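Local coordinates for protein lipase aflb (Neosartorya fumigata, PDB 6IDY) that probably hydrolyses ester bonds of lipids, as a fungal lipase with an alpha/beta-hydrolase core that also holds a calcium ion, at residues L333-S336 against G340-N343; S72-G77 against G356-H361; A124-K129 against A134-A139. All blocks are in the same frame, centred on the assembly; numbering follows the deposited sequence.

Interaction 1: residues L333-S336 against G340-N343; sequences LSDS and GVSN
N343 meets the backbone of L333 with its side-chain amide, using both polar atoms at once. Its ND2 donates to L333 O over 2.9 Å, with the acceptor close to the amide plane of N343. In return, L333 N donates to N343 OD1 at 3.1 Å; the bond is nearly straight at the hydrogen (166°), although the nitrogen stands above the carbonyl plane and clear of the lone pairs. A flat side chain thus serves a whole residue of backbone, much as a neighbouring strand would. The backbone pair sets which way round the amide lies, since L333 N can only donate and L333 O only accept; OD1 has T312 OG1, on the adjoining strand 310-314, as a further partner.

Strand 341-345 is the outermost at one end of a mixed, mostly parallel sheet, the core of an alpha/beta-hydrolase fold. The loop arriving from strand 310-314 runs along it here, and backbone bonds join both G340 and S342 to T310.

The carboxylate of D335 gathers the N-H groups where loop becomes strand. OD2 takes G340 N on its syn side at 2.9 Å, from well out of the carboxylate plane and on a somewhat bent path (144°), while OD1 accepts from V339 N. Water 1 donates to D335 OD2 and receives V341 N at 2.8 Å, bringing the next amide into the same network. G340 itself has a positive phi of 96°, a conformation suited to glycine.

V341 supplies the van der Waals contacts between the two polar ends. With CG1 of V341 anti to the backbone N, that methyl rests against a carbonyl, 3.5 Å from L333 O, while CG2 slides alongside D335 to lie 3.6 Å from its CB. L333 CB comes to 4.3 Å from V341 CG1, a looser touch beside the amide pair.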
loop_
_atom_site.group_PDB
_atom_site.type_symbol
_atom_site.label_atom_id
_atom_site.label_comp_id
_atom_site.label_asym_id
_atom_site.label_seq_id
_atom_site.Cartn_x
_atom_site.Cartn_y
_atom_site.Cartn_z
ATOM N N LEU A 333 6.192 4.091 14.759
ATOM C CA LEU A 333 7.001 2.996 15.266
ATOM C C LEU A 333 7.971 3.584 16.267
ATOM O O LEU A 333 8.487 4.692 16.071
ATOM C CB LEU A 333 7.780 2.246 14.171
ATOM C CG LEU A 333 6.977 1.299 13.262
ATOM C CD1 LEU A 333 7.879 0.640 12.242
ATOM C CD2 LEU A 333 6.208 0.231 14.063
ATOM N N SER A 334 8.211 2.853 17.346
ATOM C CA SER A 334 9.207 3.249 18.335
ATOM C C SER A 334 10.550 2.744 17.799
ATOM O O SER A 334 10.582 2.069 16.760
ATOM C CB SER A 334 8.899 2.618 19.690
ATOM O OG SER A 334 7.871 3.346 20.337
ATOM N N ASP A 335 11.643 3.058 18.492
ATOM C CA ASP A 335 12.955 2.612 18.059
ATOM C C ASP A 335 13.784 2.017 19.203
ATOM O O ASP A 335 14.946 2.380 19.367
ATOM C CB ASP A 335 13.716 3.742 17.340
ATOM C CG ASP A 335 14.948 3.251 16.598
ATOM O OD1 ASP A 335 14.955 2.070 16.163
ATOM O OD2 ASP A 335 15.901 4.036 16.460
ATOM N N SER A 336 13.207 1.063 19.955
ATOM C CA SER A 336 13.887 0.405 21.074
ATOM C C SER A 336 15.118 -0.423 20.653
ATOM O O SER A 336 16.015 -0.632 21.476
ATOM C CB SER A 336 12.900 -0.439 21.875
ATOM O OG SER A 336 11.862 0.381 22.385
ATOM N N GLY A 340 17.166 3.317 13.917
ATOM C CA GLY A 340 16.850 4.592 13.292
ATOM C C GLY A 340 15.433 4.564 12.758
ATOM O O GLY A 340 15.074 3.675 11.979
ATOM N N VAL A 341 14.609 5.510 13.209
ATOM C CA VAL A 341 13.202 5.638 12.810
ATOM C C VAL A 341 12.858 7.110 12.643
ATOM O O VAL A 341 13.249 7.928 13.467
ATOM C CB VAL A 341 12.215 4.973 13.828
ATOM C CG1 VAL A 341 10.750 5.211 13.443
ATOM C CG2 VAL A 341 12.469 3.484 13.964
ATOM N N SER A 342 12.094 7.432 11.599
ATOM C CA SER A 342 11.538 8.763 11.429
ATOM C C SER A 342 10.050 8.573 11.174
ATOM O O SER A 342 9.668 7.752 10.343
ATOM C CB SER A 342 12.237 9.547 10.319
ATOM O OG SER A 342 12.000 9.025 9.022
ATOM N N ASN A 343 9.220 9.239 11.978
ATOM C CA ASN A 343 7.761 9.180 11.877
ATOM C C ASN A 343 7.341 10.522 11.348
ATOM O O ASN A 343 7.416 11.535 12.044
ATOM C CB ASN A 343 7.121 8.821 13.218
ATOM C CG ASN A 343 7.465 7.419 13.650
ATOM O OD1 ASN A 343 7.128 6.440 12.988
ATOM N ND2 ASN A 343 8.158 7.296 14.759
HETATM O O HOH W 1 15.487 6.792 15.541
#

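Interaction 2: residues S72-G77 against G356-H361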
loop_
_atom_site.group_PDB
_atom_site.type_symbol
_atom_site.label_atom_id
_atom_site.label_comp_id
_atom_site.label_asym_id
_atom_site.label_seq_id
_atom_site.Cartn_x
_atom_site.Cartn_y
_atom_site.Cartn_z
ATOM N N SER A 72 -13.571 19.115 -2.174
ATOM C CA SER A 72 -15.030 19.141 -2.267
ATOM C C SER A 72 -15.608 17.892 -1.571
ATOM O O SER A 72 -16.657 17.978 -0.930
ATOM C CB SER A 72 -15.466 19.181 -3.730
ATOM O OG SER A 72 -16.878 19.099 -3.847
ATOM N N ILE A 73 -14.913 16.738 -1.693
ATOM C CA ILE A 73 -15.305 15.472 -1.058
ATOM C C ILE A 73 -15.135 15.612 0.468
ATOM O O ILE A 73 -15.958 15.103 1.228
ATOM C CB ILE A 73 -14.498 14.259 -1.632
ATOM C CG1 ILE A 73 -14.738 14.086 -3.153
ATOM C CG2 ILE A 73 -14.800 12.954 -0.868
ATOM C CD1 ILE A 73 -13.744 13.129 -3.875
ATOM N N PHE A 74 -14.083 16.333 0.893
ATOM C CA PHE A 74 -13.725 16.563 2.298
ATOM C C PHE A 74 -14.456 17.747 2.947
ATOM O O PHE A 74 -14.194 18.041 4.118
ATOM C CB PHE A 74 -12.200 16.739 2.423
ATOM C CG PHE A 74 -11.409 15.451 2.494
ATOM C CD1 PHE A 74 -11.260 14.641 1.370
ATOM C CD2 PHE A 74 -10.778 15.069 3.670
ATOM C CE1 PHE A 74 -10.530 13.449 1.438
ATOM C CE2 PHE A 74 -10.028 13.886 3.730
ATOM C CZ PHE A 74 -9.916 13.082 2.615
ATOM N N ALA A 75 -15.387 18.405 2.208
ATOM C CA ALA A 75 -16.142 19.578 2.682
ATOM C C ALA A 75 -16.954 19.342 3.959
ATOM O O ALA A 75 -17.065 20.252 4.775
ATOM C CB ALA A 75 -17.041 20.117 1.575
ATOM N N ASP A 76 -17.520 18.134 4.128
ATOM C CA ASP A 76 -18.315 17.759 5.303
ATOM C C ASP A 76 -17.494 16.940 6.296
ATOM O O ASP A 76 -18.040 16.391 7.256
ATOM C CB ASP A 76 -19.594 17.009 4.885
ATOM C CG ASP A 76 -20.554 17.844 4.063
ATOM O OD1 ASP A 76 -20.956 18.933 4.539
ATOM O OD2 ASP A 76 -20.909 17.409 2.947
ATOM N N GLY A 77 -16.183 16.920 6.081
ATOM C CA GLY A 77 -15.224 16.221 6.921
ATOM C C GLY A 77 -14.532 15.108 6.175
ATOM O O GLY A 77 -14.855 14.844 5.011
ATOM N N GLY A 356 1.342 19.822 3.022
ATOM C CA GLY A 356 0.661 19.464 4.259
ATOM C C GLY A 356 -0.852 19.557 4.135
ATOM O O GLY A 356 -1.557 19.589 5.144
ATOM N N GLY A 357 -1.343 19.596 2.894
ATOM C CA GLY A 357 -2.763 19.705 2.580
ATOM C C GLY A 357 -3.534 18.403 2.670
ATOM O O GLY A 357 -3.141 17.484 3.398
ATOM N N VAL A 358 -4.650 18.326 1.922
ATOM C CA VAL A 358 -5.552 17.172 1.927
ATOM C C VAL A 358 -4.970 16.013 1.108
ATOM O O VAL A 358 -5.178 15.925 -0.107
ATOM C CB VAL A 358 -7.014 17.553 1.522
ATOM C CG1 VAL A 358 -7.948 16.345 1.588
ATOM C CG2 VAL A 358 -7.551 18.680 2.404
ATOM N N TYR A 359 -4.217 15.138 1.789
ATOM C CA TYR A 359 -3.636 13.943 1.196
ATOM C C TYR A 359 -4.274 12.745 1.831
ATOM O O TYR A 359 -4.131 12.509 3.028
ATOM C CB TYR A 359 -2.100 13.909 1.296
ATOM C CG TYR A 359 -1.463 14.947 0.405
ATOM C CD1 TYR A 359 -1.277 16.254 0.850
ATOM C CD2 TYR A 359 -1.112 14.647 -0.910
ATOM C CE1 TYR A 359 -0.738 17.231 0.019
ATOM C CE2 TYR A 359 -0.557 15.615 -1.749
ATOM C CZ TYR A 359 -0.361 16.902 -1.271
ATOM O OH TYR A 359 0.169 17.875 -2.070
ATOM N N THR A 360 -5.018 12.005 1.021
ATOM C CA THR A 360 -5.757 10.813 1.433
ATOM C C THR A 360 -4.787 9.657 1.761
ATOM O O THR A 360 -3.568 9.809 1.638
ATOM C CB THR A 360 -6.704 10.424 0.300
ATOM O OG1 THR A 360 -5.921 10.261 -0.882
ATOM C CG2 THR A 360 -7.803 11.459 0.050
ATOM N N HIS A 361 -5.338 8.507 2.168
ATOM C CA HIS A 361 -4.592 7.286 2.468
ATOM C C HIS A 361 -3.740 6.931 1.241
ATOM O O HIS A 361 -2.535 6.717 1.372
ATOM C CB HIS A 361 -5.597 6.171 2.781
ATOM C CG HIS A 361 -4.988 4.862 3.169
ATOM N ND1 HIS A 361 -4.334 4.697 4.378
ATOM C CD2 HIS A 361 -5.024 3.676 2.526
ATOM C CE1 HIS A 361 -3.967 3.427 4.414
ATOM N NE2 HIS A 361 -4.371 2.774 3.328
#
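F74 offers the face of its ring to V358, and one methyl of V358 sits over its middle. V358 CG1 lies 3.5 Å from the ring centroid and only 6° off the normal, a textbook CH-pi contact. The carbon stands almost equally far from all six ring atoms, with V358 CG1 3.7 Å from F74 CG and 3.9 Å from F74 CZ. A chi1 of -178° at V358 is what turns CG1 to the ring. The two side chains slide past each other in opposite directions.

T360 adds a second methyl at the far end of the ring: CG2 approaches obliquely, 3.7 Å from F74 CE1 and equally near CZ. Its hydroxyl is engaged elsewhere, with G363 N and E412 OE2, so the threonine divides its apolar and polar branches between two neighbourhoods. M84 of helix 81-90 touches both F74 and T360, and V358 also rests on I70 and Q71 of helix 63-73.

The loop that carries these residues continues into H361, whose ring nitrogens bond to D318 OD2 and S233 OG, a pattern consistent with the catalytic triad of an alpha/beta hydrolase.

Between the two segments the contact is wholly apolar: dispersion and a weak CH-pi attraction join the helical N-terminal region to the histidine loop, so the attraction between them should be short-ranged and weakly directional.

Interaction 3: residues A124-K129 against A134-A139; sequences AIYPVK and ARYSVA
Y126 and Y136 lie beside each other as an offset pair that barely overlaps. The planes are nearly parallel, 19° apart, but the centroids are 5.2 Å from each other, the rings having slid well apart. The closest carbons are Y126 CD2 and Y136 CD2 at 3.5 Å. W246 meets the Y136 ring as well, and L143 of helix 140-145 touches both tyrosines.

One direct hydrogen bond joins the segments. A chi1 of -165° swings the Y126 ring away from its own N and extends it across to 134-139, where OH donates to V138 O over 2.7 Å; the carbonyl oxygen lies at the ring's edge, near its plane.

Water supplies the remaining polar links. P127 O accepts from two molecules: water 3, which also donates to A134 O, and water 4, which receives Y136 N at 2.8 Å. A third, water 2, lies in the plane of the Y136 ring and joins its OH to I125 O, each leg measuring 2.7 Å. P127 O also reaches the edge of that ring, 3.4 Å from Y136 CD2.

The peptide bond before P127 is cis, and beyond V138 the chain reaches A139, the N-cap of helix 140-145. Together these features mark a loop that folds back on itself, with a cis-proline in its first arm, and leads into helix 140-145 while packing against helix 205-223 of the alpha/beta-hydrolase core.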
loop_
_atom_site.group_PDB
_atom_site.type_symbol
_atom_site.label_atom_id
_atom_site.label_comp_id
_atom_site.label_asym_id
_atom_site.label_seq_id
_atom_site.Cartn_x
_atom_site.Cartn_y
_atom_site.Cartn_z
ATOM N N ALA A 124 20.575 -21.516 0.304
ATOM C CA ALA A 124 19.143 -21.808 0.256
ATOM C C ALA A 124 18.332 -20.757 1.022
ATOM O O ALA A 124 18.733 -20.322 2.104
ATOM C CB ALA A 124 18.869 -23.199 0.811
ATOM N N ILE A 125 17.229 -20.308 0.424
ATOM C CA ILE A 125 16.328 -19.326 1.035
ATOM C C ILE A 125 14.968 -19.972 1.301
ATOM O O ILE A 125 14.070 -19.334 1.840
ATOM C CB ILE A 125 16.229 -18.015 0.196
ATOM C CG1 ILE A 125 15.737 -18.296 -1.248
ATOM C CG2 ILE A 125 17.564 -17.237 0.227
ATOM C CD1 ILE A 125 15.078 -17.189 -1.900
ATOM N N TYR A 126 14.829 -21.249 0.919
ATOM C CA TYR A 126 13.606 -22.024 1.072
ATOM C C TYR A 126 13.948 -23.511 1.273
ATOM O O TYR A 126 14.789 -24.028 0.542
ATOM C CB TYR A 126 12.695 -21.848 -0.162
ATOM C CG TYR A 126 11.275 -22.323 0.053
ATOM C CD1 TYR A 126 10.932 -23.664 -0.120
ATOM C CD2 TYR A 126 10.266 -21.432 0.400
ATOM C CE1 TYR A 126 9.632 -24.113 0.108
ATOM C CE2 TYR A 126 8.956 -21.866 0.605
ATOM C CZ TYR A 126 8.643 -23.206 0.448
ATOM O OH TYR A 126 7.355 -23.637 0.642
ATOM N N PRO A 127 13.298 -24.231 2.223
ATOM C CA PRO A 127 12.221 -23.774 3.131
ATOM C C PRO A 127 12.658 -22.854 4.278
ATOM O O PRO A 127 11.819 -22.129 4.805
ATOM C CB PRO A 127 11.608 -25.089 3.629
ATOM C CG PRO A 127 12.748 -26.068 3.587
ATOM C CD PRO A 127 13.575 -25.674 2.392
ATOM N N VAL A 128 13.945 -22.881 4.670
ATOM C CA VAL A 128 14.445 -22.073 5.791
ATOM C C VAL A 128 15.799 -21.445 5.427
ATOM O O VAL A 128 16.787 -22.173 5.300
ATOM C CB VAL A 128 14.556 -22.903 7.116
ATOM C CG1 VAL A 128 14.977 -22.022 8.289
ATOM C CG2 VAL A 128 13.266 -23.655 7.448
ATOM N N LYS A 129 15.860 -20.099 5.314
ATOM C CA LYS A 129 17.127 -19.419 5.023
ATOM C C LYS A 129 18.070 -19.530 6.231
ATOM O O LYS A 129 19.229 -19.913 6.076
ATOM C CB LYS A 129 16.915 -17.940 4.645
ATOM C CG LYS A 129 18.209 -17.286 4.157
ATOM C CD LYS A 129 18.081 -15.799 3.957
ATOM C CE LYS A 129 19.397 -15.173 3.579
ATOM N NZ LYS A 129 19.252 -13.713 3.338
ATOM N N ALA A 134 10.425 -18.284 10.553
ATOM C CA ALA A 134 9.154 -18.994 10.608
ATOM C C ALA A 134 9.048 -19.909 9.387
ATOM O O ALA A 134 9.587 -19.575 8.324
ATOM C CB ALA A 134 8.003 -17.995 10.597
ATOM N N ARG A 135 8.372 -21.059 9.536
ATOM C CA ARG A 135 8.168 -21.969 8.413
ATOM C C ARG A 135 7.205 -21.344 7.405
ATOM O O ARG A 135 6.270 -20.634 7.789
ATOM C CB ARG A 135 7.668 -23.358 8.869
ATOM C CG ARG A 135 6.257 -23.396 9.482
ATOM C CD ARG A 135 5.684 -24.806 9.584
ATOM N NE ARG A 135 5.460 -25.433 8.277
ATOM C CZ ARG A 135 4.349 -25.307 7.552
ATOM N NH1 ARG A 135 3.341 -24.559 7.990
ATOM N NH2 ARG A 135 4.241 -25.919 6.381
ATOM N N TYR A 136 7.460 -21.566 6.118
ATOM C CA TYR A 136 6.565 -21.074 5.088
ATOM C C TYR A 136 5.412 -22.055 4.963
ATOM O O TYR A 136 5.627 -23.274 4.997
ATOM C CB TYR A 136 7.281 -20.955 3.736
ATOM C CG TYR A 136 8.208 -19.767 3.591
ATOM C CD1 TYR A 136 7.704 -18.480 3.421
ATOM C CD2 TYR A 136 9.587 -19.943 3.507
ATOM C CE1 TYR A 136 8.551 -17.391 3.218
ATOM C CE2 TYR A 136 10.444 -18.864 3.295
ATOM C CZ TYR A 136 9.922 -17.586 3.165
ATOM O OH TYR A 136 10.768 -16.523 2.974
ATOM N N SER A 137 4.190 -21.534 4.822
ATOM C CA SER A 137 3.016 -22.387 4.622
ATOM C C SER A 137 2.712 -22.428 3.125
ATOM O O SER A 137 2.066 -23.366 2.655
ATOM C CB SER A 137 1.818 -21.872 5.418
ATOM O OG SER A 137 1.356 -20.622 4.931
ATOM N N VAL A 138 3.209 -21.416 2.381
ATOM C CA VAL A 138 3.031 -21.255 0.930
ATOM C C VAL A 138 4.202 -21.928 0.196
ATOM O O VAL A 138 5.347 -21.816 0.641
ATOM C CB VAL A 138 2.895 -19.749 0.534
ATOM C CG1 VAL A 138 2.636 -19.581 -0.960
ATOM C CG2 VAL A 138 1.797 -19.062 1.333
ATOM N N ALA A 139 3.916 -22.599 -0.937
ATOM C CA ALA A 139 4.935 -23.252 -1.767
ATOM C C ALA A 139 5.860 -22.190 -2.395
ATOM O O ALA A 139 5.415 -21.067 -2.665
ATOM C CB ALA A 139 4.265 -24.078 -2.859
HETATM O O HOH W 2 13.415 -17.105 3.182
HETATM O O HOH W 3 11.574 -20.012 6.522
HETATM O O HOH W 4 9.557 -23.328 5.632
#

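In the fold
The three contacts do not touch. Interaction 2 joins segments 279 residues apart, and both of the others fall within that span of chain; interactions 1 and 3 are local loop closures, occurring one after the other. Interactions 2 and 3 lie on opposite sides of the chain's centre, their own centres 43 Å apart. Interaction 1 is nearer to both, with centres 27 Å from interaction 2 and 29 Å from interaction 3. Only interaction 2 includes a residue of the probable triad, H361. Interaction 1 lies nearer the calcium site of D255, A377, H380 and G382, with G340 about 9 Å from the ion, too far to be a ligand.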